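Local coordinates for protein fibrillarin-like rRNA/tRNA 2'-O-methyltransferase (Aeropyrum pernix, PDB 4DF3) that probably methylates ribose 2'-hydroxyls of rRNA and tRNA, using S-adenosylmethionine as methyl donor and a guide RNA within box C/D particles to choose the site, at residues Ser25-Thr30 with Gly41-Arg46; Arg80-Gly85 with Val165-Phe170; Phe129-Asp134 with His143-Val148. The protein carries 2 engineered substitutions. All blocks are in the same frame, centred on the assembly; numbering follows the deposited sequence.

Interaction 1: Ser25-Thr30 with Gly41-Arg46; sequences SLRIAT and GERIFR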
loop_
_atom_site.group_PDB
_atom_site.type_symbol
_atom_site.label_atom_id
_atom_site.label_comp_id
_atom_site.label_asym_id
_atom_site.label_seq_id
_atom_site.Cartn_x
_atom_site.Cartn_y
_atom_site.Cartn_z
ATOM N N SER A 25 9.662 -13.800 -18.717
ATOM C CA SER A 25 9.260 -12.496 -18.122
ATOM C C SER A 25 8.813 -12.720 -16.645
ATOM O O SER A 25 8.405 -13.846 -16.259
ATOM C CB SER A 25 8.196 -11.762 -18.941
ATOM O OG SER A 25 6.892 -12.274 -18.762
ATOM N N LEU A 26 8.963 -11.682 -15.826
ATOM C CA LEU A 26 8.827 -11.874 -14.420
ATOM C C LEU A 26 7.717 -10.966 -13.885
ATOM O O LEU A 26 7.429 -9.893 -14.452
ATOM C CB LEU A 26 10.154 -11.586 -13.717
ATOM C CG LEU A 26 11.355 -12.559 -13.820
ATOM C CD1 LEU A 26 12.568 -11.907 -13.091
ATOM C CD2 LEU A 26 11.063 -13.910 -13.220
ATOM N N ARG A 27 7.085 -11.438 -12.799
ATOM C CA ARG A 27 6.022 -10.680 -12.103
ATOM C C ARG A 27 6.229 -10.876 -10.612
ATOM O O ARG A 27 7.027 -11.702 -10.209
ATOM C CB ARG A 27 4.669 -11.261 -12.511
ATOM C CG ARG A 27 4.408 -11.194 -14.001
ATOM C CD ARG A 27 4.104 -9.728 -14.371
ATOM N NE ARG A 27 3.459 -9.652 -15.672
ATOM C CZ ARG A 27 4.073 -9.974 -16.809
ATOM N NH1 ARG A 27 5.372 -10.331 -16.787
ATOM N NH2 ARG A 27 3.393 -9.895 -17.954
ATOM N N ILE A 28 5.565 -10.070 -9.784
ATOM C CA ILE A 28 5.541 -10.343 -8.367
ATOM C C ILE A 28 4.145 -10.675 -7.985
ATOM O O ILE A 28 3.203 -10.363 -8.724
ATOM C CB ILE A 28 6.060 -9.185 -7.505
ATOM C CG1 ILE A 28 5.379 -7.866 -7.915
ATOM C CG2 ILE A 28 7.603 -9.146 -7.629
ATOM C CD1 ILE A 28 5.699 -6.657 -6.931
ATOM N N ALA A 29 3.987 -11.358 -6.840
ATOM C CA ALA A 29 2.657 -11.877 -6.510
ATOM C C ALA A 29 2.641 -12.028 -4.962
ATOM O O ALA A 29 3.687 -12.044 -4.334
ATOM C CB ALA A 29 2.407 -13.220 -7.156
ATOM N N THR A 30 1.444 -12.063 -4.386
ATOM C CA THR A 30 1.330 -12.398 -2.989
ATOM C C THR A 30 0.561 -13.771 -2.868
ATOM O O THR A 30 -0.087 -14.199 -3.777
ATOM C CB THR A 30 0.606 -11.331 -2.216
ATOM O OG1 THR A 30 -0.626 -10.987 -2.888
ATOM C CG2 THR A 30 1.498 -10.171 -2.040
ATOM N N GLY A 41 -9.755 -8.408 -11.011
ATOM C CA GLY A 41 -9.403 -9.140 -12.217
ATOM C C GLY A 41 -7.912 -9.437 -12.298
ATOM O O GLY A 41 -7.351 -9.524 -13.420
ATOM N N GLU A 42 -7.242 -9.605 -11.140
ATOM C CA GLU A 42 -5.811 -9.872 -11.191
ATOM C C GLU A 42 -5.703 -11.329 -11.687
ATOM O O GLU A 42 -6.650 -12.108 -11.649
ATOM C CB GLU A 42 -5.065 -9.653 -9.840
ATOM C CG GLU A 42 -5.515 -10.557 -8.685
ATOM C CD GLU A 42 -6.851 -10.189 -8.018
ATOM O OE1 GLU A 42 -7.608 -9.349 -8.524
ATOM O OE2 GLU A 42 -7.189 -10.767 -6.989
ATOM N N ARG A 43 -4.550 -11.674 -12.175
ATOM C CA ARG A 43 -4.382 -13.029 -12.607
ATOM C C ARG A 43 -3.953 -13.826 -11.392
ATOM O O ARG A 43 -3.382 -13.248 -10.456
ATOM C CB ARG A 43 -3.365 -13.058 -13.721
ATOM C CG ARG A 43 -3.873 -12.265 -14.885
ATOM C CD ARG A 43 -3.013 -12.367 -16.046
ATOM N NE ARG A 43 -1.628 -12.030 -15.731
ATOM C CZ ARG A 43 -0.619 -12.270 -16.557
ATOM N NH1 ARG A 43 -0.823 -12.887 -17.722
ATOM N NH2 ARG A 43 0.602 -11.918 -16.212
ATOM N N ILE A 44 -4.241 -15.136 -11.428
ATOM C CA ILE A 44 -4.012 -16.076 -10.321
ATOM C C ILE A 44 -3.144 -17.209 -10.868
ATOM O O ILE A 44 -3.309 -17.630 -12.019
ATOM C CB ILE A 44 -5.329 -16.583 -9.697
ATOM C CG1 ILE A 44 -5.924 -15.537 -8.731
ATOM C CG2 ILE A 44 -5.089 -17.752 -8.769
ATOM C CD1 ILE A 44 -6.357 -14.350 -9.340
ATOM N N PHE A 45 -2.197 -17.641 -10.040
ATOM C CA PHE A 45 -1.239 -18.670 -10.371
ATOM C C PHE A 45 -1.344 -19.753 -9.292
ATOM O O PHE A 45 -1.595 -19.431 -8.152
ATOM C CB PHE A 45 0.222 -18.110 -10.260
ATOM C CG PHE A 45 0.443 -16.766 -10.902
ATOM C CD1 PHE A 45 0.292 -16.608 -12.271
ATOM C CD2 PHE A 45 0.908 -15.671 -10.150
ATOM C CE1 PHE A 45 0.592 -15.386 -12.916
ATOM C CE2 PHE A 45 1.167 -14.407 -10.757
ATOM C CZ PHE A 45 1.004 -14.237 -12.119
ATOM N N ARG A 46 -1.098 -21.027 -9.655
ATOM C CA ARG A 46 -0.911 -22.119 -8.709
ATOM C C ARG A 46 0.471 -22.733 -8.862
ATOM O O ARG A 46 0.939 -22.995 -9.985
ATOM C CB ARG A 46 -1.964 -23.257 -8.866
ATOM C CG ARG A 46 -3.350 -22.868 -8.375
ATOM C CD ARG A 46 -4.395 -24.048 -8.506
ATOM N NE ARG A 46 -3.937 -25.285 -7.857
ATOM C CZ ARG A 46 -4.143 -25.594 -6.570
ATOM N NH1 ARG A 46 -4.856 -24.782 -5.783
ATOM N NH2 ARG A 46 -3.696 -26.756 -6.082
#
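The ring of F45 meets A29 with its edge: the methyl CB of A29 lies in the ring plane, 4.0 Å from CE2 of F45. The second pair of flat groups is R27 and R43, whose guanidinium planes are 31° apart. NE of R27 stands at the edge of the R43 group, 3.7 Å from its NH2, while R43 NH2 approaches the R27 group obliquely. Both arginines turn to the same carboxylate: E54 OE2 forms a salt bridge with R43 NH2 and a long, weak ion pair with R27 NE, which would offset the closeness of the two positive groups. R27 is also held from within its own segment. The chain folds back at chi2 (-74°), and NH1 donates to S25 OG, just ahead of the strand, at 3.2 Å and to L26 O at 3.1 Å, the latter reached from above the carbonyl plane. E54 belongs to strand 50-54, which runs between strands 26-31 and 44-47 in the antiparallel N-terminal sheet, so the pairs bridge two strands that are not neighbours. A29 and F45 are buried, with Y52 and E54 of the middle strand against them, whereas the arginine pair is partly exposed. V2 packs on both F45 and R43.

Interaction 2: Arg80-Gly85 with Val165-Phe170; sequences RILYLG and VRNARF. With SAM (S-adenosylmethionine), chain C.
This is a buried helix-on-sheet contact without hydrogen bonds between the two segments, in which N167 of helix 160-171 rests against two leucines of the inner strand 80-84. L82 and L84 alternate with Y83, so both leucines face the helix while the tyrosine goes to the other side of the sheet. OD1 of N167 sits 3.7 Å from CD2 of L82 and the same 3.7 Å from CD2 of L84; CD1 of L84 takes the rest of the amide, 3.7 Å from CG of N167. L82 lies square across the asparagine, whereas L84 meets it head on. The amide is buried, yet its polar atoms are satisfied: Y141 OH is hydrogen-bonded to OD1, and ND2 donates to the carbonyls of I163 and A135, which fixes which end is which. Across the strand, Y83 sends its ring toward helix 90-99, with CG anti to the backbone N (chi1 -167°). Its OH is placed to accept a hydrogen bond from the SAM amino N, which lies in the ring plane, though the modelled 2.5 Å is so short that the exact length is doubtful; G85 O accepts a second hydrogen bond from that nitrogen at 3.1 Å. A first strand ending in a glycine turn at the cofactor is the hallmark of Rossmann-like SAM-dependent methyltransferases.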
loop_
_atom_site.group_PDB
_atom_site.type_symbol
_atom_site.label_atom_id
_atom_site.label_comp_id
_atom_site.label_asym_id
_atom_site.label_seq_id
_atom_site.Cartn_x
_atom_site.Cartn_y
_atom_site.Cartn_z
ATOM N N ARG A 80 -0.563 -4.192 12.014
ATOM C CA ARG A 80 -1.773 -3.411 12.005
ATOM C C ARG A 80 -1.411 -2.136 11.221
ATOM O O ARG A 80 -0.377 -1.476 11.540
ATOM C CB ARG A 80 -2.078 -3.013 13.448
ATOM C CG ARG A 80 -2.232 -4.205 14.410
ATOM C CD ARG A 80 -3.304 -5.122 14.008
ATOM N NE ARG A 80 -3.233 -6.428 14.687
ATOM C CZ ARG A 80 -4.000 -6.805 15.722
ATOM N NH1 ARG A 80 -4.926 -5.981 16.240
ATOM N NH2 ARG A 80 -3.841 -8.024 16.241
ATOM N N ILE A 81 -2.233 -1.795 10.219
ATOM C CA ILE A 81 -1.921 -0.738 9.251
ATOM C C ILE A 81 -3.098 0.218 9.149
ATOM O O ILE A 81 -4.267 -0.209 8.984
ATOM C CB ILE A 81 -1.668 -1.357 7.838
ATOM C CG1 ILE A 81 -0.384 -2.215 7.843
ATOM C CG2 ILE A 81 -1.481 -0.270 6.782
ATOM C CD1 ILE A 81 -0.276 -3.067 6.602
ATOM N N LEU A 82 -2.810 1.514 9.238
ATOM C CA LEU A 82 -3.848 2.477 8.978
ATOM C C LEU A 82 -3.670 2.890 7.506
ATOM O O LEU A 82 -2.645 3.442 7.112
ATOM C CB LEU A 82 -3.693 3.712 9.870
ATOM C CG LEU A 82 -4.611 4.921 9.545
ATOM C CD1 LEU A 82 -6.079 4.462 9.586
ATOM C CD2 LEU A 82 -4.355 6.030 10.637
ATOM N N TYR A 83 -4.710 2.659 6.725
ATOM C CA TYR A 83 -4.651 2.918 5.274
ATOM C C TYR A 83 -5.618 4.051 4.907
ATOM O O TYR A 83 -6.854 3.859 4.997
ATOM C CB TYR A 83 -5.024 1.634 4.541
ATOM C CG TYR A 83 -4.707 1.627 3.045
ATOM C CD1 TYR A 83 -4.191 0.501 2.459
ATOM C CD2 TYR A 83 -4.998 2.728 2.223
ATOM C CE1 TYR A 83 -4.006 0.449 1.084
ATOM C CE2 TYR A 83 -4.748 2.716 0.816
ATOM C CZ TYR A 83 -4.283 1.554 0.277
ATOM O OH TYR A 83 -4.063 1.471 -1.078
ATOM N N LEU A 84 -5.041 5.200 4.543
ATOM C CA LEU A 84 -5.823 6.395 4.234
ATOM C C LEU A 84 -6.078 6.381 2.741
ATOM O O LEU A 84 -5.116 6.449 1.942
ATOM C CB LEU A 84 -5.146 7.690 4.688
ATOM C CG LEU A 84 -4.821 7.805 6.204
ATOM C CD1 LEU A 84 -4.207 9.158 6.506
ATOM C CD2 LEU A 84 -5.992 7.485 7.105
ATOM N N GLY A 85 -7.352 6.241 2.357
ATOM C CA GLY A 85 -7.674 6.273 0.918
ATOM C C GLY A 85 -7.694 4.883 0.297
ATOM O O GLY A 85 -7.160 4.696 -0.820
ATOM N N VAL A 165 0.305 13.660 8.961
ATOM C CA VAL A 165 0.869 13.973 10.292
ATOM C C VAL A 165 -0.187 13.864 11.382
ATOM O O VAL A 165 0.070 13.369 12.488
ATOM C CB VAL A 165 1.570 15.351 10.227
ATOM C CG1 VAL A 165 1.843 15.905 11.598
ATOM C CG2 VAL A 165 2.881 15.183 9.392
ATOM N N ARG A 166 -1.386 14.363 11.072
ATOM C CA ARG A 166 -2.511 14.374 12.032
ATOM C C ARG A 166 -2.904 12.964 12.428
ATOM O O ARG A 166 -3.069 12.636 13.628
ATOM C CB ARG A 166 -3.693 15.059 11.373
ATOM C CG ARG A 166 -4.824 15.448 12.365
ATOM C CD ARG A 166 -5.859 16.227 11.635
ATOM N NE ARG A 166 -5.286 17.444 11.024
ATOM C CZ ARG A 166 -5.568 17.862 9.797
ATOM N NH1 ARG A 166 -6.449 17.227 9.035
ATOM N NH2 ARG A 166 -4.989 18.973 9.341
ATOM N N ASN A 167 -3.097 12.109 11.409
ATOM C CA ASN A 167 -3.326 10.702 11.702
ATOM C C ASN A 167 -2.141 10.031 12.455
ATOM O O ASN A 167 -2.338 9.190 13.332
ATOM C CB ASN A 167 -3.643 9.961 10.427
ATOM C CG ASN A 167 -5.079 10.167 10.007
ATOM O OD1 ASN A 167 -5.932 9.305 10.279
ATOM N ND2 ASN A 167 -5.376 11.322 9.336
ATOM N N ALA A 168 -0.918 10.334 12.079
ATOM C CA ALA A 168 0.210 9.658 12.739
ATOM C C ALA A 168 0.212 10.016 14.210
ATOM O O ALA A 168 0.529 9.186 15.054
ATOM C CB ALA A 168 1.588 10.067 12.112
ATOM N N ARG A 169 -0.045 11.297 14.521
ATOM C CA ARG A 169 -0.067 11.716 15.974
ATOM C C ARG A 169 -1.053 10.926 16.813
ATOM O O ARG A 169 -0.747 10.535 17.965
ATOM C CB ARG A 169 -0.339 13.238 16.079
ATOM C CG ARG A 169 0.945 14.022 15.810
ATOM C CD ARG A 169 0.804 15.521 15.541
ATOM N NE ARG A 169 2.152 16.107 15.426
ATOM C CZ ARG A 169 2.437 17.329 14.943
ATOM N NH1 ARG A 169 1.472 18.140 14.491
ATOM N NH2 ARG A 169 3.715 17.743 14.900
ATOM N N PHE A 170 -2.228 10.637 16.239
ATOM C CA PHE A 170 -3.228 9.842 16.910
ATOM C C PHE A 170 -2.896 8.357 17.005
ATOM O O PHE A 170 -3.169 7.740 18.034
ATOM C CB PHE A 170 -4.572 9.963 16.212
ATOM C CG PHE A 170 -5.344 11.165 16.608
ATOM C CD1 PHE A 170 -6.082 11.166 17.794
ATOM C CD2 PHE A 170 -5.368 12.270 15.782
ATOM C CE1 PHE A 170 -6.815 12.310 18.175
ATOM C CE2 PHE A 170 -6.111 13.434 16.156
ATOM C CZ PHE A 170 -6.831 13.437 17.324
HETATM N N SAM C . -4.905 3.364 -2.469
HETATM C CA SAM C . -5.786 2.848 -3.556
HETATM C C SAM C . -5.047 1.679 -4.212
HETATM O O SAM C . -3.799 1.665 -4.275
HETATM O OXT SAM C . -5.689 0.743 -4.676
HETATM C CB SAM C . -6.099 3.930 -4.647
HETATM C CG SAM C . -6.608 5.144 -3.889
HETATM S SD SAM C . -7.558 6.350 -4.858
HETATM C CE SAM C . -6.061 7.069 -5.582
HETATM C "C5'" SAM C . -7.915 7.624 -3.592
HETATM C "C4'" SAM C . -9.156 7.321 -2.749
HETATM O "O4'" SAM C . -9.223 8.109 -1.562
HETATM C "C3'" SAM C . -10.507 7.538 -3.415
HETATM O "O3'" SAM C . -11.167 6.269 -3.343
HETATM C "C2'" SAM C . -11.188 8.701 -2.676
HETATM O "O2'" SAM C . -12.582 8.526 -2.564
HETATM C "C1'" SAM C . -10.539 8.630 -1.300
HETATM N N9 SAM C . -10.351 9.931 -0.630
HETATM C C8 SAM C . -10.017 11.186 -1.153
HETATM N N7 SAM C . -9.962 12.093 -0.102
HETATM C C5 SAM C . -10.255 11.452 1.039
HETATM C C6 SAM C . -10.313 11.878 2.356
HETATM N N6 SAM C . -10.092 13.186 2.769
HETATM N N1 SAM C . -10.617 10.844 3.230
HETATM C C2 SAM C . -10.873 9.509 2.969
HETATM N N3 SAM C . -10.800 9.114 1.645
HETATM C C4 SAM C . -10.526 10.085 0.734
#

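Interaction 3: Phe129-Asp134 with His143-Val148; sequences FPILGD and HLVEGV. With SAM (S-adenosylmethionine), chain C.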
loop_
_atom_site.group_PDB
_atom_site.type_symbol
_atom_site.label_atom_id
_atom_site.label_comp_id
_atom_site.label_asym_id
_atom_site.label_seq_id
_atom_site.Cartn_x
_atom_site.Cartn_y
_atom_site.Cartn_z
ATOM N N PHE A 129 -10.612 -3.894 7.819
ATOM C CA PHE A 129 -11.640 -3.205 8.645
ATOM C C PHE A 129 -11.936 -1.846 8.030
ATOM O O PHE A 129 -11.195 -0.854 8.262
ATOM C CB PHE A 129 -11.093 -3.023 10.091
ATOM C CG PHE A 129 -11.090 -4.298 10.916
ATOM C CD1 PHE A 129 -11.934 -4.417 12.032
ATOM C CD2 PHE A 129 -10.229 -5.365 10.610
ATOM C CE1 PHE A 129 -11.919 -5.625 12.843
ATOM C CE2 PHE A 129 -10.251 -6.584 11.397
ATOM C CZ PHE A 129 -11.099 -6.678 12.497
ATOM N N PRO A 130 -12.991 -1.767 7.187
ATOM C CA PRO A 130 -13.263 -0.496 6.512
ATOM C C PRO A 130 -13.893 0.492 7.525
ATOM O O PRO A 130 -14.673 0.109 8.447
ATOM C CB PRO A 130 -14.260 -0.885 5.368
ATOM C CG PRO A 130 -14.176 -2.414 5.303
ATOM C CD PRO A 130 -13.929 -2.809 6.752
ATOM N N ILE A 131 -13.465 1.745 7.373
ATOM C CA ILE A 131 -13.941 2.882 8.131
ATOM C C ILE A 131 -14.448 3.949 7.121
ATOM O O ILE A 131 -13.672 4.492 6.263
ATOM C CB ILE A 131 -12.780 3.422 8.974
ATOM C CG1 ILE A 131 -12.334 2.318 9.916
ATOM C CG2 ILE A 131 -13.190 4.667 9.811
ATOM C CD1 ILE A 131 -11.268 2.778 10.838
ATOM N N LEU A 132 -15.749 4.234 7.168
ATOM C CA LEU A 132 -16.292 5.330 6.323
ATOM C C LEU A 132 -16.024 6.653 6.982
ATOM O O LEU A 132 -16.646 7.013 7.979
ATOM C CB LEU A 132 -17.820 5.146 6.110
ATOM C CG LEU A 132 -18.541 6.187 5.223
ATOM C CD1 LEU A 132 -18.262 5.976 3.693
ATOM C CD2 LEU A 132 -20.067 6.302 5.594
ATOM N N GLY A 133 -15.077 7.385 6.474
ATOM C CA GLY A 133 -14.797 8.649 7.104
ATOM C C GLY A 133 -13.819 9.412 6.303
ATOM O O GLY A 133 -13.189 8.855 5.387
ATOM N N ASP A 134 -13.706 10.693 6.636
ATOM C CA ASP A 134 -12.818 11.565 5.992
ATOM C C ASP A 134 -11.508 11.540 6.775
ATOM O O ASP A 134 -11.483 11.867 7.971
ATOM C CB ASP A 134 -13.462 12.949 5.946
ATOM C CG ASP A 134 -12.695 13.940 5.160
ATOM O OD1 ASP A 134 -11.451 13.954 5.261
ATOM O OD2 ASP A 134 -13.338 14.793 4.481
ATOM N N HIS A 143 -11.997 6.033 17.930
ATOM C CA HIS A 143 -12.510 4.932 18.725
ATOM C C HIS A 143 -12.490 3.598 17.959
ATOM O O HIS A 143 -12.759 2.528 18.506
ATOM C CB HIS A 143 -13.960 5.240 19.155
ATOM C CG HIS A 143 -14.925 5.360 18.028
ATOM N ND1 HIS A 143 -14.860 6.361 17.084
ATOM C CD2 HIS A 143 -16.038 4.634 17.734
ATOM C CE1 HIS A 143 -15.880 6.248 16.247
ATOM N NE2 HIS A 143 -16.622 5.216 16.624
ATOM N N LEU A 144 -12.186 3.675 16.682
ATOM C CA LEU A 144 -12.254 2.486 15.819
ATOM C C LEU A 144 -10.853 1.977 15.406
ATOM O O LEU A 144 -10.706 0.898 14.810
ATOM C CB LEU A 144 -13.118 2.789 14.591
ATOM C CG LEU A 144 -14.587 3.172 14.832
ATOM C CD1 LEU A 144 -15.139 3.651 13.524
ATOM C CD2 LEU A 144 -15.381 1.960 15.336
ATOM N N VAL A 145 -9.834 2.750 15.736
ATOM C CA VAL A 145 -8.475 2.471 15.254
ATOM C C VAL A 145 -7.520 2.445 16.403
ATOM O O VAL A 145 -7.322 3.464 17.082
ATOM C CB VAL A 145 -7.958 3.503 14.223
ATOM C CG1 VAL A 145 -6.497 3.159 13.787
ATOM C CG2 VAL A 145 -8.843 3.517 12.993
ATOM N N GLU A 146 -6.909 1.282 16.618
ATOM C CA GLU A 146 -5.869 1.105 17.622
ATOM C C GLU A 146 -4.525 1.638 17.116
ATOM O O GLU A 146 -4.442 2.157 15.987
ATOM C CB GLU A 146 -5.716 -0.422 17.930
ATOM C CG GLU A 146 -5.141 -1.303 16.751
ATOM C CD GLU A 146 -5.153 -2.787 17.093
ATOM O OE1 GLU A 146 -4.883 -3.162 18.270
ATOM O OE2 GLU A 146 -5.479 -3.590 16.207
ATOM N N GLY A 147 -3.487 1.534 17.945
ATOM C CA GLY A 147 -2.101 1.780 17.552
ATOM C C GLY A 147 -1.754 0.974 16.297
ATOM O O GLY A 147 -2.040 -0.245 16.188
ATOM N N VAL A 148 -1.092 1.620 15.351
ATOM C CA VAL A 148 -0.719 0.891 14.153
ATOM C C VAL A 148 0.779 0.817 13.948
ATOM O O VAL A 148 1.496 1.728 14.332
ATOM C CB VAL A 148 -1.379 1.527 12.915
ATOM C CG1 VAL A 148 -2.939 1.286 13.013
ATOM C CG2 VAL A 148 -1.054 3.018 12.801
HETATM N N SAM C . -4.905 3.364 -2.469
HETATM C CA SAM C . -5.786 2.848 -3.556
HETATM C C SAM C . -5.047 1.679 -4.212
HETATM O O SAM C . -3.799 1.665 -4.275
HETATM O OXT SAM C . -5.689 0.743 -4.676
HETATM C CB SAM C . -6.099 3.930 -4.647
HETATM C CG SAM C . -6.608 5.144 -3.889
HETATM S SD SAM C . -7.558 6.350 -4.858
HETATM C CE SAM C . -6.061 7.069 -5.582
HETATM C "C5'" SAM C . -7.915 7.624 -3.592
HETATM C "C4'" SAM C . -9.156 7.321 -2.749
HETATM O "O4'" SAM C . -9.223 8.109 -1.562
HETATM C "C3'" SAM C . -10.507 7.538 -3.415
HETATM O "O3'" SAM C . -11.167 6.269 -3.343
HETATM C "C2'" SAM C . -11.188 8.701 -2.676
HETATM O "O2'" SAM C . -12.582 8.526 -2.564
HETATM C "C1'" SAM C . -10.539 8.630 -1.300
HETATM N N9 SAM C . -10.351 9.931 -0.630
HETATM C C8 SAM C . -10.017 11.186 -1.153
HETATM N N7 SAM C . -9.962 12.093 -0.102
HETATM C C5 SAM C . -10.255 11.452 1.039
HETATM C C6 SAM C . -10.313 11.878 2.356
HETATM N N6 SAM C . -10.092 13.186 2.769
HETATM N N1 SAM C . -10.617 10.844 3.230
HETATM C C2 SAM C . -10.873 9.509 2.969
HETATM N N3 SAM C . -10.800 9.114 1.645
HETATM C C4 SAM C . -10.526 10.085 0.734
#
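On the edge strand that leads into the adenine end of the SAM pocket, strand 128-132, I131 packs against the loop that runs on to strand 148-153. I131 carries the contact with a single atom, CD1, which touches V145 CG2 at 3.3 Å, tighter than usual for two methyl groups, so its exact length is doubtful, and L144 CB at 4.2 Å. CG1 of I131 is anti to the carbonyl carbon (chi1 -61°) and chi2 is extended (-176°), which carries CD1 the full length of the side chain into the loop. I131 and V145 cross at a slant; L144 runs antiparallel alongside the isoleucine. I131 and V145 are buried, with Y141 also against the isoleucine and Y106 and F171 against the valine, while L144 lies at the exposed margin. In this Rossmann-like methyltransferase fold the strand's C-terminal end turns into the cofactor site. There D134 OD1 accepts a hydrogen bond from the adenine amino group N6 of SAM, 2.9 Å long and bent to 144° at the hydrogen, and G133 O comes within 3.4 Å of adenine C2. R136 forms a salt bridge with the other carboxylate oxygen, OD2 of D134, and so would steady the carboxylate that binds adenine N6.

From the N terminus, interaction 1 comes first and closes a short loop, tying two strands of the antiparallel N-terminal sheet. It is complete before interaction 2 opens. Interaction 2 spans far more chain, from strand 80-84 to helix 160-171, and interaction 3 opens and closes within that span, joining strand 128-132 to the loop ahead of strand 148-153. The centres of interactions 2 and 3 are about 9 Å apart; they touch through the salt bridge R80-E146 and through packing on V148, and both reach SAM. Interaction 1 lies across the chain's centre, about 29 Å and 30 Å from them between centres.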